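Long-range contacts in HemO (Neisseria meningitidis, PDB 1J77), which binds heme through an axial histidine and probably opens the porphyrin ring oxidatively as a heme oxygenase: residues D79-D84 with A139-P144; L85-E90 with G135-R140. All blocks are in the same frame, centred on the assembly; numbering follows the deposited sequence.

Contact 1 (D79-D84 with A139-P144)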
ATOM      1  N   ASP A  79       7.953  -9.564  -0.794  1.00 23.53           N
ATOM      2  CA  ASP A  79       8.537 -10.778  -0.253  1.00 24.54           C
ATOM      3  C   ASP A  79       7.959 -11.082   1.150  1.00 24.77           C
ATOM      4  O   ASP A  79       7.570 -12.232   1.447  1.00 23.54           O
ATOM      5  CB  ASP A  79      10.079 -10.668  -0.193  1.00 24.77           C
ATOM      6  CG  ASP A  79      10.768 -10.735  -1.559  1.00 27.50           C
ATOM      7  OD1 ASP A  79      10.263 -11.413  -2.503  1.00 28.72           O
ATOM      8  OD2 ASP A  79      11.884 -10.152  -1.727  1.00 28.63           O
ATOM      9  N   ALA A  80       7.835 -10.027   1.960  1.00 23.34           N
ATOM     10  CA  ALA A  80       7.328 -10.164   3.340  1.00 23.79           C
ATOM     11  C   ALA A  80       5.880 -10.647   3.341  1.00 24.54           C
ATOM     12  O   ALA A  80       5.564 -11.567   4.071  1.00 25.25           O
ATOM     13  CB  ALA A  80       7.500  -8.855   4.113  1.00 23.09           C
ATOM     14  N   VAL A  81       4.992 -10.054   2.534  1.00 23.31           N
ATOM     15  CA  VAL A  81       3.600 -10.541   2.455  1.00 24.06           C
ATOM     16  C   VAL A  81       3.544 -11.992   1.979  1.00 22.83           C
ATOM     17  O   VAL A  81       2.718 -12.770   2.403  1.00 22.68           O
ATOM     18  CB  VAL A  81       2.682  -9.752   1.441  1.00 23.61           C
ATOM     19  CG1 VAL A  81       1.215 -10.210   1.565  1.00 24.61           C
ATOM     20  CG2 VAL A  81       2.723  -8.303   1.675  1.00 26.37           C
ATOM     21  N   THR A  82       4.408 -12.357   1.050  1.00 23.29           N
ATOM     22  CA  THR A  82       4.381 -13.694   0.534  1.00 24.21           C
ATOM     23  C   THR A  82       4.836 -14.698   1.618  1.00 24.10           C
ATOM     24  O   THR A  82       4.348 -15.822   1.671  1.00 23.57           O
ATOM     25  CB  THR A  82       5.309 -13.784  -0.684  1.00 23.68           C
ATOM     26  OG1 THR A  82       4.762 -13.028  -1.780  1.00 26.86           O
ATOM     27  CG2 THR A  82       5.359 -15.181  -1.166  1.00 24.92           C
ATOM     28  N   GLN A  83       5.786 -14.293   2.447  1.00 24.42           N
ATOM     29  CA  GLN A  83       6.220 -15.133   3.572  1.00 25.30           C
ATOM     30  C   GLN A  83       5.087 -15.203   4.632  1.00 25.35           C
ATOM     31  O   GLN A  83       4.860 -16.230   5.279  1.00 25.06           O
ATOM     32  CB  GLN A  83       7.501 -14.559   4.190  1.00 25.70           C
ATOM     33  CG  GLN A  83       8.014 -15.357   5.380  1.00 28.18           C
ATOM     34  CD  GLN A  83       8.463 -16.782   5.063  1.00 32.11           C
ATOM     35  OE1 GLN A  83       7.790 -17.763   5.409  1.00 35.57           O
ATOM     36  NE2 GLN A  83       9.625 -16.890   4.459  1.00 34.71           N
ATOM     37  N   ASP A  84       4.356 -14.110   4.817  1.00 25.02           N
ATOM     38  CA  ASP A  84       3.238 -14.159   5.746  1.00 24.82           C
ATOM     39  C   ASP A  84       2.218 -15.180   5.285  1.00 24.66           C
ATOM     40  O   ASP A  84       1.627 -15.895   6.110  1.00 24.26           O
ATOM     41  CB  ASP A  84       2.574 -12.778   5.835  1.00 24.09           C
ATOM     42  CG  ASP A  84       3.370 -11.793   6.660  1.00 24.86           C
ATOM     43  OD1 ASP A  84       4.143 -12.237   7.559  1.00 24.91           O
ATOM     44  OD2 ASP A  84       3.315 -10.550   6.487  1.00 24.52           O
ATOM     45  N   ALA A 139       2.640 -11.455  10.237  1.00 26.52           N
ATOM     46  CA  ALA A 139       2.524  -9.983  10.098  1.00 25.34           C
ATOM     47  C   ALA A 139       3.873  -9.284   9.800  1.00 25.93           C
ATOM     48  O   ALA A 139       4.123  -8.139  10.173  1.00 26.13           O
ATOM     49  CB  ALA A 139       1.828  -9.377  11.333  1.00 25.57           C
ATOM     50  N   ARG A 140       4.764 -10.033   9.167  1.00 26.14           N
ATOM     51  CA  ARG A 140       6.075  -9.511   8.755  1.00 26.48           C
ATOM     52  C   ARG A 140       5.946  -8.241   7.905  1.00 25.95           C
ATOM     53  O   ARG A 140       6.702  -7.262   8.092  1.00 25.40           O
ATOM     54  CB  ARG A 140       6.772 -10.638   7.970  0.60 27.25           C
ATOM     55  CG  ARG A 140       6.851 -12.074   8.671  0.60 28.53           C
ATOM     56  CD  ARG A 140       7.162 -13.205   7.686  0.60 29.06           C
ATOM     57  NE  ARG A 140       7.309 -14.531   8.274  0.60 30.88           N
ATOM     58  CZ  ARG A 140       8.439 -15.045   8.770  0.60 30.82           C
ATOM     59  NH1 ARG A 140       9.551 -14.357   8.798  0.60 30.70           N
ATOM     60  NH2 ARG A 140       8.468 -16.271   9.242  0.60 29.76           N
ATOM     61  N   HIS A 141       4.986  -8.249   6.977  1.00 25.57           N
ATOM     62  CA  HIS A 141       4.793  -7.106   6.058  1.00 24.77           C
ATOM     63  C   HIS A 141       4.278  -5.836   6.705  1.00 24.18           C
ATOM     64  O   HIS A 141       4.443  -4.736   6.149  1.00 23.51           O
ATOM     65  CB  HIS A 141       3.926  -7.498   4.861  1.00 24.14           C
ATOM     66  CG  HIS A 141       2.457  -7.414   5.106  1.00 24.34           C
ATOM     67  ND1 HIS A 141       1.724  -8.448   5.638  1.00 22.00           N
ATOM     68  CD2 HIS A 141       1.579  -6.425   4.824  1.00 22.22           C
ATOM     69  CE1 HIS A 141       0.446  -8.087   5.687  1.00 24.35           C
ATOM     70  NE2 HIS A 141       0.339  -6.861   5.213  1.00 24.92           N
ATOM     71  N   LEU A 142       3.763  -5.976   7.932  1.00 24.22           N
ATOM     72  CA  LEU A 142       3.210  -4.854   8.689  1.00 24.91           C
ATOM     73  C   LEU A 142       4.133  -4.323   9.755  1.00 25.70           C
ATOM     74  O   LEU A 142       3.890  -3.266  10.324  1.00 26.57           O
ATOM     75  CB  LEU A 142       1.889  -5.276   9.360  1.00 24.30           C
ATOM     76  CG  LEU A 142       0.700  -5.647   8.463  1.00 24.03           C
ATOM     77  CD1 LEU A 142      -0.501  -6.261   9.248  1.00 22.68           C
ATOM     78  CD2 LEU A 142       0.224  -4.477   7.666  1.00 23.72           C
ATOM     79  N   ALA A 143       5.226  -5.035   9.996  1.00 27.56           N
ATOM     80  CA  ALA A 143       6.176  -4.598  11.007  1.00 28.21           C
ATOM     81  C   ALA A 143       6.826  -3.271  10.601  1.00 28.38           C
ATOM     82  O   ALA A 143       6.953  -2.933   9.401  1.00 28.15           O
ATOM     83  CB  ALA A 143       7.193  -5.650  11.211  1.00 28.18           C
ATOM     84  N   PRO A 144       7.209  -2.497  11.599  1.00 29.38           N
ATOM     85  CA  PRO A 144       7.764  -1.160  11.389  1.00 30.37           C
ATOM     86  C   PRO A 144       9.135  -1.202  10.736  1.00 31.60           C
ATOM     87  O   PRO A 144       9.856  -2.169  10.968  1.00 32.03           O
ATOM     88  CB  PRO A 144       7.932  -0.615  12.813  1.00 30.73           C
ATOM     89  CG  PRO A 144       7.607  -1.655  13.707  1.00 31.19           C
ATOM     90  CD  PRO A 144       7.192  -2.902  13.015  1.00 30.18           C
TER

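Contact 2 (L85-E90 with G135-R140)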
ATOM      1  N   LEU A  85       1.963 -15.237   3.976  1.00 23.95           N
ATOM      2  CA  LEU A  85       1.058 -16.220   3.390  1.00 24.11           C
ATOM      3  C   LEU A  85       1.567 -17.617   3.708  1.00 26.21           C
ATOM      4  O   LEU A  85       0.802 -18.464   4.151  1.00 25.43           O
ATOM      5  CB  LEU A  85       0.864 -16.025   1.864  1.00 24.39           C
ATOM      6  CG  LEU A  85      -0.159 -14.971   1.366  1.00 24.01           C
ATOM      7  CD1 LEU A  85       0.069 -14.645  -0.100  1.00 24.99           C
ATOM      8  CD2 LEU A  85      -1.579 -15.461   1.573  1.00 24.40           C
ATOM      9  N   LYS A  86       2.859 -17.842   3.471  1.00 26.69           N
ATOM     10  CA  LYS A  86       3.498 -19.149   3.777  1.00 28.11           C
ATOM     11  C   LYS A  86       3.260 -19.565   5.228  1.00 29.00           C
ATOM     12  O   LYS A  86       2.871 -20.723   5.501  1.00 29.95           O
ATOM     13  CB  LYS A  86       4.994 -19.108   3.456  1.00 28.24           C
ATOM     14  CG  LYS A  86       5.693 -20.464   3.579  1.00 30.07           C
ATOM     15  CD  LYS A  86       7.141 -20.398   3.080  1.00 33.48           C
ATOM     16  CE  LYS A  86       7.825 -21.779   3.090  1.00 35.08           C
ATOM     17  NZ  LYS A  86       9.289 -21.679   2.754  1.00 35.53           N
ATOM     18  N   ASP A  87       3.514 -18.639   6.137  1.00 29.16           N
ATOM     19  CA  ASP A  87       3.307 -18.853   7.556  1.00 30.22           C
ATOM     20  C   ASP A  87       1.894 -19.346   7.795  1.00 31.75           C
ATOM     21  O   ASP A  87       1.661 -20.226   8.649  1.00 32.69           O
ATOM     22  CB  ASP A  87       3.516 -17.571   8.355  1.00 29.77           C
ATOM     23  CG  ASP A  87       4.907 -17.043   8.291  1.00 30.24           C
ATOM     24  OD1 ASP A  87       5.872 -17.818   7.961  1.00 31.11           O
ATOM     25  OD2 ASP A  87       5.149 -15.845   8.582  1.00 28.78           O
ATOM     26  N   LEU A  88       0.933 -18.761   7.077  1.00 32.05           N
ATOM     27  CA  LEU A  88      -0.472 -19.124   7.275  1.00 32.20           C
ATOM     28  C   LEU A  88      -0.885 -20.370   6.472  1.00 31.20           C
ATOM     29  O   LEU A  88      -2.056 -20.719   6.403  1.00 31.47           O
ATOM     30  CB  LEU A  88      -1.387 -17.930   6.987  1.00 32.90           C
ATOM     31  CG  LEU A  88      -1.652 -16.935   8.140  1.00 34.81           C
ATOM     32  CD1 LEU A  88      -2.529 -17.554   9.171  1.00 36.01           C
ATOM     33  CD2 LEU A  88      -0.393 -16.439   8.808  1.00 34.30           C
ATOM     34  N   GLY A  89       0.081 -21.043   5.861  1.00 30.89           N
ATOM     35  CA  GLY A  89      -0.199 -22.296   5.188  1.00 30.50           C
ATOM     36  C   GLY A  89      -0.674 -22.142   3.771  1.00 30.68           C
ATOM     37  O   GLY A  89      -1.224 -23.081   3.180  1.00 30.57           O
ATOM     38  N   GLU A  90      -0.458 -20.944   3.212  1.00 30.33           N
ATOM     39  CA  GLU A  90      -0.891 -20.633   1.860  1.00 30.65           C
ATOM     40  C   GLU A  90       0.276 -20.504   0.896  1.00 30.86           C
ATOM     41  O   GLU A  90       1.326 -20.000   1.280  1.00 31.45           O
ATOM     42  CB  GLU A  90      -1.576 -19.254   1.841  1.00 30.70           C
ATOM     43  CG  GLU A  90      -2.901 -19.168   2.553  1.00 32.48           C
ATOM     44  CD  GLU A  90      -3.978 -19.884   1.819  1.00 32.46           C
ATOM     45  OE1 GLU A  90      -4.063 -19.726   0.581  1.00 29.72           O
ATOM     46  OE2 GLU A  90      -4.749 -20.621   2.510  1.00 34.39           O
ATOM     47  N   GLY A 135       5.890  -9.739  13.757  1.00 34.41           N
ATOM     48  CA  GLY A 135       6.890  -9.460  12.743  1.00 34.96           C
ATOM     49  C   GLY A 135       7.734 -10.631  12.316  1.00 35.60           C
ATOM     50  O   GLY A 135       8.520 -10.515  11.364  1.00 35.56           O
ATOM     51  N   GLU A 136       7.562 -11.759  12.993  1.00 36.23           N
ATOM     52  CA  GLU A 136       8.294 -12.968  12.649  1.00 36.49           C
ATOM     53  C   GLU A 136       7.387 -14.057  12.119  1.00 35.36           C
ATOM     54  O   GLU A 136       7.883 -15.105  11.708  1.00 36.57           O
ATOM     55  CB  GLU A 136       9.052 -13.539  13.870  1.00 37.61           C
ATOM     56  CG  GLU A 136       9.792 -12.508  14.709  1.00 40.25           C
ATOM     57  CD  GLU A 136      11.036 -11.929  14.055  1.00 43.15           C
ATOM     58  OE1 GLU A 136      11.567 -12.507  13.078  1.00 45.12           O
ATOM     59  OE2 GLU A 136      11.502 -10.868  14.543  1.00 46.30           O
ATOM     60  N   HIS A 137       6.069 -13.840  12.152  1.00 33.58           N
ATOM     61  CA  HIS A 137       5.120 -14.876  11.751  1.00 32.68           C
ATOM     62  C   HIS A 137       3.764 -14.249  11.448  1.00 31.15           C
ATOM     63  O   HIS A 137       3.151 -13.685  12.343  1.00 30.44           O
ATOM     64  CB  HIS A 137       4.971 -15.871  12.903  1.00 33.10           C
ATOM     65  CG  HIS A 137       4.042 -16.999  12.612  1.00 34.58           C
ATOM     66  ND1 HIS A 137       4.372 -18.038  11.769  1.00 36.65           N
ATOM     67  CD2 HIS A 137       2.783 -17.247  13.046  1.00 34.41           C
ATOM     68  CE1 HIS A 137       3.353 -18.880  11.701  1.00 34.97           C
ATOM     69  NE2 HIS A 137       2.378 -18.420  12.460  1.00 35.54           N
ATOM     70  N   GLY A 138       3.330 -14.306  10.190  1.00 29.04           N
ATOM     71  CA  GLY A 138       2.017 -13.777   9.793  1.00 28.67           C
ATOM     72  C   GLY A 138       1.845 -12.287   9.579  1.00 27.41           C
ATOM     73  O   GLY A 138       1.001 -11.898   8.777  1.00 26.77           O
ATOM     74  N   ALA A 139       2.640 -11.455  10.237  1.00 26.52           N
ATOM     75  CA  ALA A 139       2.524  -9.983  10.098  1.00 25.34           C
ATOM     76  C   ALA A 139       3.873  -9.284   9.800  1.00 25.93           C
ATOM     77  O   ALA A 139       4.123  -8.139  10.173  1.00 26.13           O
ATOM     78  CB  ALA A 139       1.828  -9.377  11.333  1.00 25.57           C
ATOM     79  N   ARG A 140       4.764 -10.033   9.167  1.00 26.14           N
ATOM     80  CA  ARG A 140       6.075  -9.511   8.755  1.00 26.48           C
ATOM     81  C   ARG A 140       5.946  -8.241   7.905  1.00 25.95           C
ATOM     82  O   ARG A 140       6.702  -7.262   8.092  1.00 25.40           O
ATOM     83  CB  ARG A 140       6.772 -10.638   7.970  0.60 27.25           C
ATOM     84  CG  ARG A 140       6.851 -12.074   8.671  0.60 28.53           C
ATOM     85  CD  ARG A 140       7.162 -13.205   7.686  0.60 29.06           C
ATOM     86  NE  ARG A 140       7.309 -14.531   8.274  0.60 30.88           N
ATOM     87  CZ  ARG A 140       8.439 -15.045   8.770  0.60 30.82           C
ATOM     88  NH1 ARG A 140       9.551 -14.357   8.798  0.60 30.70           N
ATOM     89  NH2 ARG A 140       8.468 -16.271   9.242  0.60 29.76           N
TER

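Contact 1 (D79-D84 with A139-P144)
The carboxylate of D84 reaches off the helix to collect three hydrogen bonds from two consecutive residues of the loop. D84 OD1 takes the amide R140 N on its syn side at 2.8 Å, while D84 OD2 takes the next amide, H141 N, at 2.9 Å and almost straight (171°). The same OD2 also accepts H141 ND1 at 2.8 Å, now on its anti side. In H141, chi1 (85°) places CG between the backbone N and the carbonyl carbon, and the turn of the ring puts ND1 on the side of its own amide. D84 OD2 lies close to the imidazole plane, whereas the carboxylate as a whole is turned 59° from it. The pair is a histidine-carboxylate hydrogen bond within the all-helical heme oxygenase fold, with Q49 of helix 39-60 hydrogen-bonded to H141 NE2. With both ring nitrogens engaged by oxygens in the model, the imidazole may be doubly protonated beside the aspartate.

Nonpolar contacts close the helix against the loop next to these bonds. A80 CB rests on H141 CA at 3.8 Å, in the place where the two backbones come closest. V81 sends CG2 against H141 CB at 3.5 Å, and both side chains also touch helix 39-60, V81 at Q49 and H141 at L46.

Between the charged ends, D84 OD1 and R140 NE form only a long salt bridge, 4.0 Å; the guanidinium has its stronger partner in D87. In the modelled one of two R140 conformers, Q83 CG lies over one guanidinium face.

Contact 2 (L85-E90 with G135-R140)
D87 holds CG anti to its carbonyl carbon (chi1 -64°), aiming the carboxylate at the loop, and R140, its chain extended from CG to NE, arrives from the opposite direction. They form a side-on salt bridge with two hydrogen bonds: R140 NE faces the syn lone pair of D87 OD2, nearly in the guanidinium plane, and R140 NH2 reaches D87 OD1 at 3.3 Å from a more tilted position. The modelled NE to OD2 separation is unusually short, and R140 has a second conformer, so the exact length is doubtful. D87 OD2 accepts G138 N as well, on its anti side, at 2.9 Å and 163°. The peptide carbon E136 C lies 3.6 Å above the centre of the guanidinium, laying the loop backbone over one face. H137 ND1 approaches D87 CB at 3.6 Å, and L88 CD2 lies 3.7 Å from G138 CA, where positive phi suits glycine. Just beyond, a Schellman motif ends the helix, with G89 as C-prime, G89 N bonded to K86 O and E90 N to L85 O. The contact thus joins the C-terminal end of helix 78-87 to the loop after helix 122-129, beside helix 39-60, where Y42 OH bonds G138 O and K39 touches L88.

Contacts 1 and 2 follow one another along helix 78-87, with centres 7 Å apart, and share A139 and R140 in the loop between helices 122-129 and 149-162. R140 joins them: its amide belongs to contact 1 and its guanidinium chiefly to contact 2, so D84 and D87, about one helical turn apart, hold two ends of the same residue. The contacts also touch directly, D84 OD1 lying 3.1 Å from G138 C and A143 CB 4.1 Å from G135 CA. Both lie away from the heme-binding residues. Contact 1 is the nearer to the chain's centre, and the side chain of H141 stands about 9 Å from the bound heme.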